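Local structure of uncharacterized protein AF_0924 (3DT5) at residues E111-T114 / L115-T118; E92-K95 / E96-V100; A41-E44 / D45-T49; I19-R22 / L23-Y27. The protein is of unknown function but is probably anchored in the archaeal cell membrane, this part being its largely helical, calcium-binding C-terminal domain. All coordinates share one frame; numbering follows the deposited sequence. Where two conformers were deposited one is given.

Interaction 1. Residues E111-T114 / L115-T118; sequences EYYT and LSGT
S116 sits over one face of the Y112 ring, its CB 4.0 Å from Y112 CE2, at the C-terminal end of helix 88-116. Y112 reaches that position because its CG stands anti to the backbone N (chi1 178°), which lays the ring forward along the helix; its phenol OH is bound by E20 of helix 16-35. Y113 turns the other way, with CG beside its own backbone N (chi1 -60°), and its ring meets different atoms: S116 OG lies at its edge, while T118 OG1 comes to 3.6 Å from Y113 CD1 as the two side chains cross at about a right angle. The hydroxyls of S116 and T118 are joined by a hydrogen bond of 2.9 Å between S116 OG and T118 OG1, in which either may be the donor. S116 OG also lies 3.2 Å from Y112 O, at best a weak bond. The last regular turn is closed by S116 N to Y112 O, 2.7 Å, and by G117 N to Y113 O, also 2.7 Å, with G117 N above the carbonyl plane. G117 then leaves the helix with phi 79°, a backbone shape that glycine adopts readily. Short hydroxyl side chains suit this surface site: they can fold back on the chain where the carbonyls begin to run out of amide partners, so a polar turn ends the helix beside two aromatic rings.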
loop_
_atom_site.group_PDB
_atom_site.type_symbol
_atom_site.label_atom_id
_atom_site.label_comp_id
_atom_site.label_asym_id
_atom_site.label_seq_id
_atom_site.Cartn_x
_atom_site.Cartn_y
_atom_site.Cartn_z
ATOM N N GLU A 111 -16.128 6.069 -3.169
ATOM C CA GLU A 111 -16.646 5.883 -4.525
ATOM C C GLU A 111 -17.375 4.541 -4.705
ATOM O O GLU A 111 -18.406 4.457 -5.409
ATOM C CB GLU A 111 -15.494 6.037 -5.521
ATOM C CG GLU A 111 -14.949 7.475 -5.473
ATOM C CD GLU A 111 -13.773 7.702 -6.413
ATOM O OE1 GLU A 111 -12.924 6.780 -6.564
ATOM O OE2 GLU A 111 -13.673 8.807 -6.955
ATOM N N TYR A 112 -16.836 3.500 -4.079
ATOM C CA TYR A 112 -17.468 2.202 -4.102
ATOM C C TYR A 112 -18.867 2.265 -3.463
ATOM O O TYR A 112 -19.837 1.732 -4.022
ATOM C CB TYR A 112 -16.603 1.167 -3.351
ATOM C CG TYR A 112 -17.315 -0.174 -3.347
ATOM C CD1 TYR A 112 -17.263 -0.998 -4.468
ATOM C CD2 TYR A 112 -18.112 -0.565 -2.267
ATOM C CE1 TYR A 112 -17.937 -2.207 -4.511
ATOM C CE2 TYR A 112 -18.807 -1.789 -2.292
ATOM C CZ TYR A 112 -18.705 -2.591 -3.434
ATOM O OH TYR A 112 -19.368 -3.796 -3.517
ATOM N N TYR A 113 -18.967 2.909 -2.296
ATOM C CA TYR A 113 -20.235 3.035 -1.589
ATOM C C TYR A 113 -21.205 3.996 -2.274
ATOM O O TYR A 113 -22.406 3.793 -2.225
ATOM C CB TYR A 113 -20.013 3.465 -0.137
ATOM C CG TYR A 113 -19.181 2.512 0.697
ATOM C CD1 TYR A 113 -19.402 1.136 0.658
ATOM C CD2 TYR A 113 -18.180 3.000 1.555
ATOM C CE1 TYR A 113 -18.629 0.256 1.456
ATOM C CE2 TYR A 113 -17.412 2.153 2.341
ATOM C CZ TYR A 113 -17.633 0.781 2.292
ATOM O OH TYR A 113 -16.869 -0.057 3.089
ATOM N N THR A 114 -20.684 5.039 -2.918
ATOM C CA THR A 114 -21.502 5.966 -3.705
ATOM C C THR A 114 -22.192 5.207 -4.809
ATOM O O THR A 114 -23.372 5.420 -5.074
ATOM C CB THR A 114 -20.628 7.065 -4.336
ATOM O OG1 THR A 114 -20.036 7.819 -3.284
ATOM C CG2 THR A 114 -21.441 8.023 -5.255
ATOM N N LEU A 115 -21.426 4.328 -5.454
ATOM C CA LEU A 115 -21.909 3.522 -6.559
ATOM C C LEU A 115 -22.811 2.391 -6.063
ATOM O O LEU A 115 -23.880 2.169 -6.635
ATOM C CB LEU A 115 -20.735 2.970 -7.383
ATOM C CG LEU A 115 -21.061 2.156 -8.647
ATOM C CD1 LEU A 115 -21.756 3.034 -9.691
ATOM C CD2 LEU A 115 -19.794 1.495 -9.252
ATOM N N SER A 116 -22.404 1.693 -5.006
ATOM C CA SER A 116 -23.160 0.556 -4.493
ATOM C C SER A 116 -24.405 0.978 -3.716
ATOM O O SER A 116 -25.337 0.191 -3.556
ATOM C CB SER A 116 -22.274 -0.295 -3.597
ATOM O OG SER A 116 -22.142 0.317 -2.335
ATOM N N GLY A 117 -24.394 2.206 -3.210
ATOM C CA GLY A 117 -25.510 2.778 -2.475
ATOM C C GLY A 117 -25.609 2.329 -1.033
ATOM O O GLY A 117 -26.596 2.618 -0.369
ATOM N N THR A 118 -24.591 1.625 -0.546
ATOM C CA THR A 118 -24.600 1.092 0.817
ATOM C C THR A 118 -23.930 2.046 1.816
ATOM O O THR A 118 -23.478 3.129 1.444
ATOM C CB THR A 118 -23.995 -0.341 0.896
ATOM O OG1 THR A 118 -22.652 -0.327 0.406
ATOM C CG2 THR A 118 -24.820 -1.340 0.081
#

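Interaction 2. Residues E92-K95 / E96-V100; sequences EQWK and EALDV
W94 and L98 form the packed side of this turn of helix 88-116, and K95 and D99 its more open flank. L98 CG lies 4.2 Å from W94 CE3, at the edge of the indole and near its plane. The same leucine carbon is 3.2 Å from W94 O, because CG stands beside the backbone N (chi1 -67°) and leans back over the preceding turn. Beyond this turn, W94 stacks on F34 and meets F70 edge-to-face, while L98 touches W128. A97, small enough for close approach, faces P67 as W94 does. Beneath the side chains the helix is regular, with L98 N bonded to W94 O at 2.8 Å and 166°, and D99 N to K95 O at 3.1 Å.

The flank differs in exposure rather than in closeness: K95 is exposed, whereas W94 and L98 are buried. The K95 chain bends at chi3, which brings CE to 3.5 Å from D99 OD2 but leaves K95 NZ at 4.4 Å from that oxygen, beyond a salt bridge. D99 has firmer partners for its other oxygen: OD1 is held by a salt bridge from K125 and a hydrogen bond from W128. With an alanine at D99, the K125 ammonium and the W128 indole N-H would probably lose this acceptor, and K95 the opposite charge near its end. The chemistry thus gives this turn two sides: an apolar one packed against F34, F70, P67 and W128, and a charged one where the lysine probably contributes a mild electrostatic attraction, with the carboxylate committed chiefly to K125 and W128.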
loop_
_atom_site.group_PDB
_atom_site.type_symbol
_atom_site.label_atom_id
_atom_site.label_comp_id
_atom_site.label_asym_id
_atom_site.label_seq_id
_atom_site.Cartn_x
_atom_site.Cartn_y
_atom_site.Cartn_z
ATOM N N GLU A 92 11.743 7.801 3.755
ATOM C CA GLU A 92 10.949 9.015 3.619
ATOM C C GLU A 92 10.035 8.942 2.389
ATOM O O GLU A 92 8.850 9.356 2.485
ATOM C CB GLU A 92 11.827 10.281 3.607
ATOM C CG GLU A 92 12.581 10.549 4.923
ATOM C CD GLU A 92 11.662 10.823 6.132
ATOM O OE1 GLU A 92 10.486 11.199 5.945
ATOM O OE2 GLU A 92 12.136 10.700 7.289
ATOM N N GLN A 93 10.558 8.423 1.259
ATOM C CA GLN A 93 9.751 8.238 0.010
ATOM C C GLN A 93 8.561 7.333 0.293
ATOM O O GLN A 93 7.441 7.634 -0.094
ATOM C CB GLN A 93 10.536 7.547 -1.109
ATOM C CG GLN A 93 11.641 8.345 -1.698
ATOM C CD GLN A 93 11.779 8.104 -3.193
ATOM O OE1 GLN A 93 11.560 6.981 -3.692
ATOM N NE2 GLN A 93 12.122 9.175 -3.930
ATOM N N TRP A 94 8.828 6.225 0.973
ATOM C CA TRP A 94 7.768 5.269 1.290
ATOM C C TRP A 94 6.794 5.815 2.293
ATOM O O TRP A 94 5.591 5.594 2.155
ATOM C CB TRP A 94 8.329 3.890 1.751
ATOM C CG TRP A 94 8.601 3.036 0.580
ATOM C CD1 TRP A 94 9.783 2.882 -0.067
ATOM C CD2 TRP A 94 7.619 2.290 -0.177
ATOM N NE1 TRP A 94 9.610 2.086 -1.164
ATOM C CE2 TRP A 94 8.294 1.706 -1.261
ATOM C CE3 TRP A 94 6.229 2.103 -0.055
ATOM C CZ2 TRP A 94 7.639 0.905 -2.222
ATOM C CZ3 TRP A 94 5.568 1.296 -1.032
ATOM C CH2 TRP A 94 6.284 0.709 -2.078
ATOM N N LYS A 95 7.265 6.548 3.305
ATOM C CA LYS A 95 6.294 7.117 4.244
ATOM C C LYS A 95 5.299 8.068 3.526
ATOM O O LYS A 95 4.094 8.029 3.733
ATOM C CB LYS A 95 7.015 7.847 5.372
ATOM C CG LYS A 95 6.035 8.237 6.491
ATOM C CD LYS A 95 6.460 9.494 7.252
ATOM C CE LYS A 95 5.195 10.325 7.594
ATOM N NZ LYS A 95 5.569 11.728 8.001
ATOM N N GLU A 96 5.840 8.931 2.678
ATOM C CA GLU A 96 5.047 9.856 1.883
ATOM C C GLU A 96 4.060 9.098 0.964
ATOM O O GLU A 96 2.880 9.445 0.860
ATOM C CB GLU A 96 6.030 10.704 1.088
ATOM C CG GLU A 96 5.461 11.498 -0.014
ATOM C CD GLU A 96 6.494 12.491 -0.582
ATOM O OE1 GLU A 96 7.422 12.928 0.171
ATOM O OE2 GLU A 96 6.359 12.838 -1.780
ATOM N N ALA A 97 4.549 8.066 0.289
ATOM C CA ALA A 97 3.698 7.312 -0.636
ATOM C C ALA A 97 2.605 6.538 0.094
ATOM O O ALA A 97 1.484 6.481 -0.411
ATOM C CB ALA A 97 4.530 6.383 -1.520
ATOM N N LEU A 98 2.929 5.930 1.242
ATOM C CA LEU A 98 1.919 5.206 2.023
ATOM C C LEU A 98 0.798 6.135 2.482
ATOM O O LEU A 98 -0.373 5.748 2.456
ATOM C CB LEU A 98 2.536 4.452 3.232
ATOM C CG LEU A 98 3.444 3.287 2.803
ATOM C CD1 LEU A 98 4.245 2.763 4.008
ATOM C CD2 LEU A 98 2.597 2.190 2.225
ATOM N N ASP A 99 1.154 7.353 2.857
ATOM C CA ASP A 99 0.135 8.351 3.282
ATOM C C ASP A 99 -0.789 8.722 2.113
ATOM O O ASP A 99 -2.027 8.812 2.274
ATOM C CB ASP A 99 0.808 9.573 3.869
ATOM C CG ASP A 99 1.312 9.341 5.321
ATOM O OD1 ASP A 99 0.815 8.405 6.041
ATOM O OD2 ASP A 99 2.192 10.136 5.741
ATOM N N VAL A 100 -0.187 8.922 0.930
ATOM C CA VAL A 100 -0.987 9.111 -0.306
ATOM C C VAL A 100 -1.838 7.877 -0.651
ATOM O O VAL A 100 -2.998 8.024 -1.013
ATOM C CB VAL A 100 -0.118 9.518 -1.537
ATOM C CG1 VAL A 100 -0.990 9.670 -2.784
ATOM C CG2 VAL A 100 0.577 10.864 -1.251
#

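Interaction 3. Residues A41-E44 / D45-T49; sequences AQTE and DEIET. With CA (calcium ion), chain B.
The chain enters helix 43-52 here, and its first turns are closed by E46 N to Q42 O at 2.8 Å, I47 N to T43 O at 2.9 Å and E48 N to E44 O, the last two equally straight at 167°. The extended E46 side chain lies back along the start of the helix, with CG 3.2 Å from Q42 O and OE2 near Q42 CB. A water bonds to T43 OG1 and donates to E46 OE1, joining the two side chains. T43 OG1 also bonds to the amide of T40, which suits a residue whose short hydroxyl can serve the turn before the helix while its methyl faces inward. That methyl, CG2, meets I47 CD1 at 4.1 Å, and the pair packs against W83 of strand 83-85, with I47 also touching A33 and F34 of helix 16-35.

The first turn also supplies one ligand residue, E44, to the calcium site. E44 holds the ion with both carboxylate oxygens, OE1 and OE2 each 2.5 Å from calcium, in bidentate coordination; an extended chain (chi2 -157°) carries the carboxylate out from the helix to the ion. K71 and A74 through their carbonyl oxygens, and D75 through OD1, complete the protein ligands. Second-shell contacts reach the same loop: D45 makes a salt bridge to K71, and E48 OE2 accepts from the amides of F70 and K71. A second water accepts from D45 N and donates to A41 O. T49 N and T49 OG1 grip D45 O from opposite faces of its plane, the hydroxyl at 3.0 Å.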
loop_
_atom_site.group_PDB
_atom_site.type_symbol
_atom_site.label_atom_id
_atom_site.label_comp_id
_atom_site.label_asym_id
_atom_site.label_seq_id
_atom_site.Cartn_x
_atom_site.Cartn_y
_atom_site.Cartn_z
ATOM N N ALA A 41 8.073 -15.493 2.603
ATOM C CA ALA A 41 9.223 -15.368 1.727
ATOM C C ALA A 41 8.847 -14.725 0.377
ATOM O O ALA A 41 9.726 -14.469 -0.462
ATOM C CB ALA A 41 9.829 -16.760 1.479
ATOM N N GLN A 42 7.549 -14.529 0.136
ATOM C CA GLN A 42 7.090 -13.988 -1.139
ATOM C C GLN A 42 6.649 -12.520 -1.035
ATOM O O GLN A 42 6.371 -11.888 -2.050
ATOM C CB GLN A 42 5.937 -14.830 -1.683
ATOM C CG GLN A 42 6.390 -16.161 -2.276
ATOM C CD GLN A 42 6.721 -17.165 -1.194
ATOM O OE1 GLN A 42 5.946 -17.369 -0.250
ATOM N NE2 GLN A 42 7.882 -17.784 -1.306
ATOM N N THR A 43 6.592 -11.985 0.178
ATOM C CA THR A 43 6.079 -10.636 0.389
ATOM C C THR A 43 6.863 -9.545 -0.339
ATOM O O THR A 43 6.256 -8.676 -0.937
ATOM C CB THR A 43 5.961 -10.291 1.870
ATOM O OG1 THR A 43 5.153 -11.303 2.481
ATOM C CG2 THR A 43 5.226 -8.903 2.074
ATOM N N GLU A 44 8.193 -9.563 -0.285
ATOM C CA GLU A 44 8.918 -8.503 -1.001
ATOM C C GLU A 44 8.600 -8.569 -2.493
ATOM O O GLU A 44 8.436 -7.523 -3.148
ATOM C CB GLU A 44 10.438 -8.664 -0.785
ATOM C CG GLU A 44 10.898 -8.432 0.664
ATOM C CD GLU A 44 12.390 -8.043 0.746
ATOM O OE1 GLU A 44 13.042 -7.847 -0.312
ATOM O OE2 GLU A 44 12.925 -7.917 1.870
ATOM N N ASP A 45 8.534 -9.791 -3.051
ATOM C CA ASP A 45 8.233 -9.921 -4.480
ATOM C C ASP A 45 6.790 -9.502 -4.794
ATOM O O ASP A 45 6.513 -8.886 -5.868
ATOM C CB ASP A 45 8.490 -11.328 -4.997
ATOM C CG ASP A 45 9.975 -11.680 -5.042
ATOM O OD1 ASP A 45 10.820 -10.820 -5.400
ATOM O OD2 ASP A 45 10.281 -12.838 -4.713
ATOM N N GLU A 46 5.869 -9.804 -3.880
ATOM C CA GLU A 46 4.488 -9.326 -4.038
ATOM C C GLU A 46 4.374 -7.798 -4.035
ATOM O O GLU A 46 3.645 -7.238 -4.834
ATOM C CB GLU A 46 3.543 -9.922 -2.984
ATOM C CG GLU A 46 3.355 -11.435 -3.104
ATOM C CD GLU A 46 2.770 -12.035 -1.826
ATOM O OE1 GLU A 46 2.490 -11.265 -0.866
ATOM O OE2 GLU A 46 2.598 -13.267 -1.778
ATOM N N ILE A 47 5.114 -7.120 -3.157
ATOM C CA ILE A 47 5.183 -5.679 -3.193
ATOM C C ILE A 47 5.801 -5.210 -4.523
ATOM O O ILE A 47 5.275 -4.287 -5.152
ATOM C CB ILE A 47 6.004 -5.104 -1.982
ATOM C CG1 ILE A 47 5.274 -5.424 -0.649
ATOM C CG2 ILE A 47 6.237 -3.564 -2.114
ATOM C CD1 ILE A 47 6.136 -5.171 0.533
ATOM N N GLU A 48 6.920 -5.805 -4.942
ATOM C CA GLU A 48 7.501 -5.416 -6.235
ATOM C C GLU A 48 6.496 -5.515 -7.355
ATOM O O GLU A 48 6.412 -4.622 -8.215
ATOM C CB GLU A 48 8.688 -6.330 -6.609
ATOM C CG GLU A 48 9.916 -5.988 -5.897
ATOM C CD GLU A 48 10.553 -4.739 -6.471
ATOM O OE1 GLU A 48 10.577 -4.568 -7.713
ATOM O OE2 GLU A 48 11.015 -3.937 -5.667
ATOM N N THR A 49 5.749 -6.617 -7.357
ATOM C CA THR A 49 4.703 -6.840 -8.334
ATOM C C THR A 49 3.605 -5.809 -8.283
ATOM O O THR A 49 3.203 -5.256 -9.333
ATOM C CB THR A 49 4.097 -8.237 -8.156
ATOM O OG1 THR A 49 5.125 -9.167 -8.461
ATOM C CG2 THR A 49 2.906 -8.470 -9.160
HETATM CA CA CA B . 15.026 -6.922 0.932
HETATM O O HOH W 1 9.959 -12.048 -1.973
HETATM O O HOH W 2 2.651 -11.303 2.066
#

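Interaction 4. Residues I19-R22 / L23-Y27; sequences IEDR and LEKFY. With EDO (1,2-ethanediol), chain C.
A wider, pi-type turn interrupts the regular alpha-helical bonding of helix 16-35, and R22 and Y27, five residues apart, meet across it. Y27 N bonds to R22 O at 3.1 Å, straight (165°) and in the carbonyl plane, while F26 N makes a weak bond to the same oxygen.

The R22 and Y27 side chains run side by side, pointing the same way. The R22 chain bends at chi3 (76°), which brings NH2 to the edge of the phenol ring, 3.0 Å from Y27 OH, though the angle is too poor for a hydrogen bond; Y27 CE2 lies over one face of the guanidinium, and the two planes are 73° apart. Both R22 terminal nitrogens grip O2 of a 1,2-ethanediol, probably from the crystallisation liquor, at the guanidinium edge, NH2 at 2.9 Å, and NE bonds to the carbonyl of L57.

From this turn Y27 packs on L101 and F105 of helix 88-116, while F26 lies on loop residues R54, L57 and A58; the Y27 OH bonds to E104 and to the amide of G59. Replacing the tyrosine by a leucine is likely to leave E104 and the G59 amide without the phenol oxygen, and R22 without the ring beside its guanidinium. A polar-tipped aromatic suits this buried position. On another side of the helix, K25 runs beside D21, with K25 CE 4.0 Å from D21 OD1.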
loop_
_atom_site.group_PDB
_atom_site.type_symbol
_atom_site.label_atom_id
_atom_site.label_comp_id
_atom_site.label_asym_id
_atom_site.label_seq_id
_atom_site.Cartn_x
_atom_site.Cartn_y
_atom_site.Cartn_z
ATOM N N ILE A 19 -14.191 -1.242 -9.769
ATOM C CA ILE A 19 -13.762 -0.595 -8.535
ATOM C C ILE A 19 -13.340 -1.627 -7.455
ATOM O O ILE A 19 -12.321 -1.424 -6.778
ATOM C CB ILE A 19 -14.808 0.449 -8.104
ATOM C CG1 ILE A 19 -14.344 1.277 -6.908
ATOM C CG2 ILE A 19 -16.181 -0.157 -7.890
ATOM C CD1 ILE A 19 -14.667 2.781 -7.183
ATOM N N GLU A 20 -14.052 -2.747 -7.372
ATOM C CA GLU A 20 -13.680 -3.855 -6.475
ATOM C C GLU A 20 -12.277 -4.390 -6.802
ATOM O O GLU A 20 -11.522 -4.693 -5.893
ATOM C CB GLU A 20 -14.720 -4.993 -6.521
ATOM C CG GLU A 20 -16.046 -4.705 -5.747
ATOM C CD GLU A 20 -17.218 -5.675 -6.085
ATOM O OE1 GLU A 20 -16.988 -6.704 -6.756
ATOM O OE2 GLU A 20 -18.383 -5.405 -5.676
ATOM N N ASP A 21 -11.929 -4.499 -8.095
ATOM C CA ASP A 21 -10.593 -4.974 -8.516
ATOM C C ASP A 21 -9.483 -4.012 -8.046
ATOM O O ASP A 21 -8.421 -4.468 -7.649
ATOM C CB ASP A 21 -10.452 -5.154 -10.030
ATOM C CG ASP A 21 -11.236 -6.341 -10.568
ATOM O OD1 ASP A 21 -11.688 -7.185 -9.767
ATOM O OD2 ASP A 21 -11.400 -6.426 -11.802
ATOM N N ARG A 22 -9.724 -2.705 -8.116
ATOM C CA ARG A 22 -8.742 -1.754 -7.620
ATOM C C ARG A 22 -8.509 -2.000 -6.108
ATOM O O ARG A 22 -7.349 -2.070 -5.666
ATOM C CB ARG A 22 -9.174 -0.300 -7.890
ATOM C CG ARG A 22 -9.347 0.065 -9.367
ATOM C CD ARG A 22 -9.680 1.591 -9.434
ATOM N NE ARG A 22 -8.476 2.391 -9.204
ATOM C CZ ARG A 22 -8.451 3.674 -8.830
ATOM N NH1 ARG A 22 -9.566 4.401 -8.716
ATOM N NH2 ARG A 22 -7.283 4.263 -8.639
ATOM N N LEU A 23 -9.581 -2.059 -5.317
ATOM C CA LEU A 23 -9.468 -2.311 -3.879
ATOM C C LEU A 23 -8.793 -3.643 -3.581
ATOM O O LEU A 23 -7.870 -3.724 -2.748
ATOM C CB LEU A 23 -10.836 -2.270 -3.188
ATOM C CG LEU A 23 -11.527 -0.899 -3.271
ATOM C CD1 LEU A 23 -12.983 -1.033 -2.775
ATOM C CD2 LEU A 23 -10.772 0.163 -2.438
ATOM N N GLU A 24 -9.247 -4.705 -4.245
ATOM C CA GLU A 24 -8.800 -6.035 -3.880
ATOM C C GLU A 24 -7.430 -6.374 -4.441
ATOM O O GLU A 24 -6.729 -7.180 -3.859
ATOM C CB GLU A 24 -9.787 -7.107 -4.315
ATOM C CG GLU A 24 -11.103 -7.077 -3.528
ATOM C CD GLU A 24 -12.139 -8.064 -4.086
ATOM O OE1 GLU A 24 -11.804 -8.872 -5.003
ATOM O OE2 GLU A 24 -13.293 -8.055 -3.584
ATOM N N LYS A 25 -7.058 -5.808 -5.578
ATOM C CA LYS A 25 -5.812 -6.261 -6.224
ATOM C C LYS A 25 -4.689 -5.245 -5.970
ATOM O O LYS A 25 -3.530 -5.538 -6.224
ATOM C CB LYS A 25 -5.987 -6.496 -7.743
ATOM C CG LYS A 25 -6.978 -7.663 -8.100
ATOM C CD LYS A 25 -7.134 -7.725 -9.616
ATOM C CE LYS A 25 -8.051 -8.834 -10.021
ATOM N NZ LYS A 25 -7.559 -9.464 -11.296
ATOM N N PHE A 26 -5.040 -4.049 -5.523
ATOM C CA PHE A 26 -4.026 -3.014 -5.355
ATOM C C PHE A 26 -4.048 -2.417 -3.948
ATOM O O PHE A 26 -3.115 -2.642 -3.189
ATOM C CB PHE A 26 -4.151 -1.896 -6.433
ATOM C CG PHE A 26 -3.041 -0.865 -6.309
ATOM C CD1 PHE A 26 -1.808 -1.058 -6.949
ATOM C CD2 PHE A 26 -3.211 0.229 -5.488
ATOM C CE1 PHE A 26 -0.742 -0.147 -6.810
ATOM C CE2 PHE A 26 -2.147 1.174 -5.314
ATOM C CZ PHE A 26 -0.924 0.966 -5.970
ATOM N N TYR A 27 -5.121 -1.705 -3.593
ATOM C CA TYR A 27 -5.101 -0.922 -2.346
ATOM C C TYR A 27 -4.970 -1.813 -1.108
ATOM O O TYR A 27 -4.101 -1.609 -0.284
ATOM C CB TYR A 27 -6.343 -0.040 -2.236
ATOM C CG TYR A 27 -6.259 1.096 -3.224
ATOM C CD1 TYR A 27 -5.399 2.184 -2.983
ATOM C CD2 TYR A 27 -6.912 1.021 -4.448
ATOM C CE1 TYR A 27 -5.251 3.210 -3.951
ATOM C CE2 TYR A 27 -6.773 2.032 -5.419
ATOM C CZ TYR A 27 -5.946 3.124 -5.145
ATOM O OH TYR A 27 -5.773 4.127 -6.056
HETATM C C1 EDO C . -9.093 7.631 -5.868
HETATM O O1 EDO C . -9.056 9.040 -6.082
HETATM C C2 EDO C . -7.840 7.048 -6.538
HETATM O O2 EDO C . -8.127 6.921 -7.905
#

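Overall arrangement
Along the chain the order is interaction 4, interaction 3, interaction 2 and interaction 1, all within one largely helical domain that also holds a small three-stranded sheet. Interactions 1 and 2 share helix 88-116, their centres about 27 Å apart. Interaction 4, on helix 16-35, lies about 14 Å from interaction 1, centre to centre, and touches it where I19 packs on E111, Y112 and L115. Interaction 3, on helix 43-52, is about 31 Å from interaction 1 between centres, on the opposite side of the chain's centre, but meets interaction 2 where W94 CH2 packs on I47 CG2. The long helix 88-116 therefore links the calcium-binding end of the domain to its far tip.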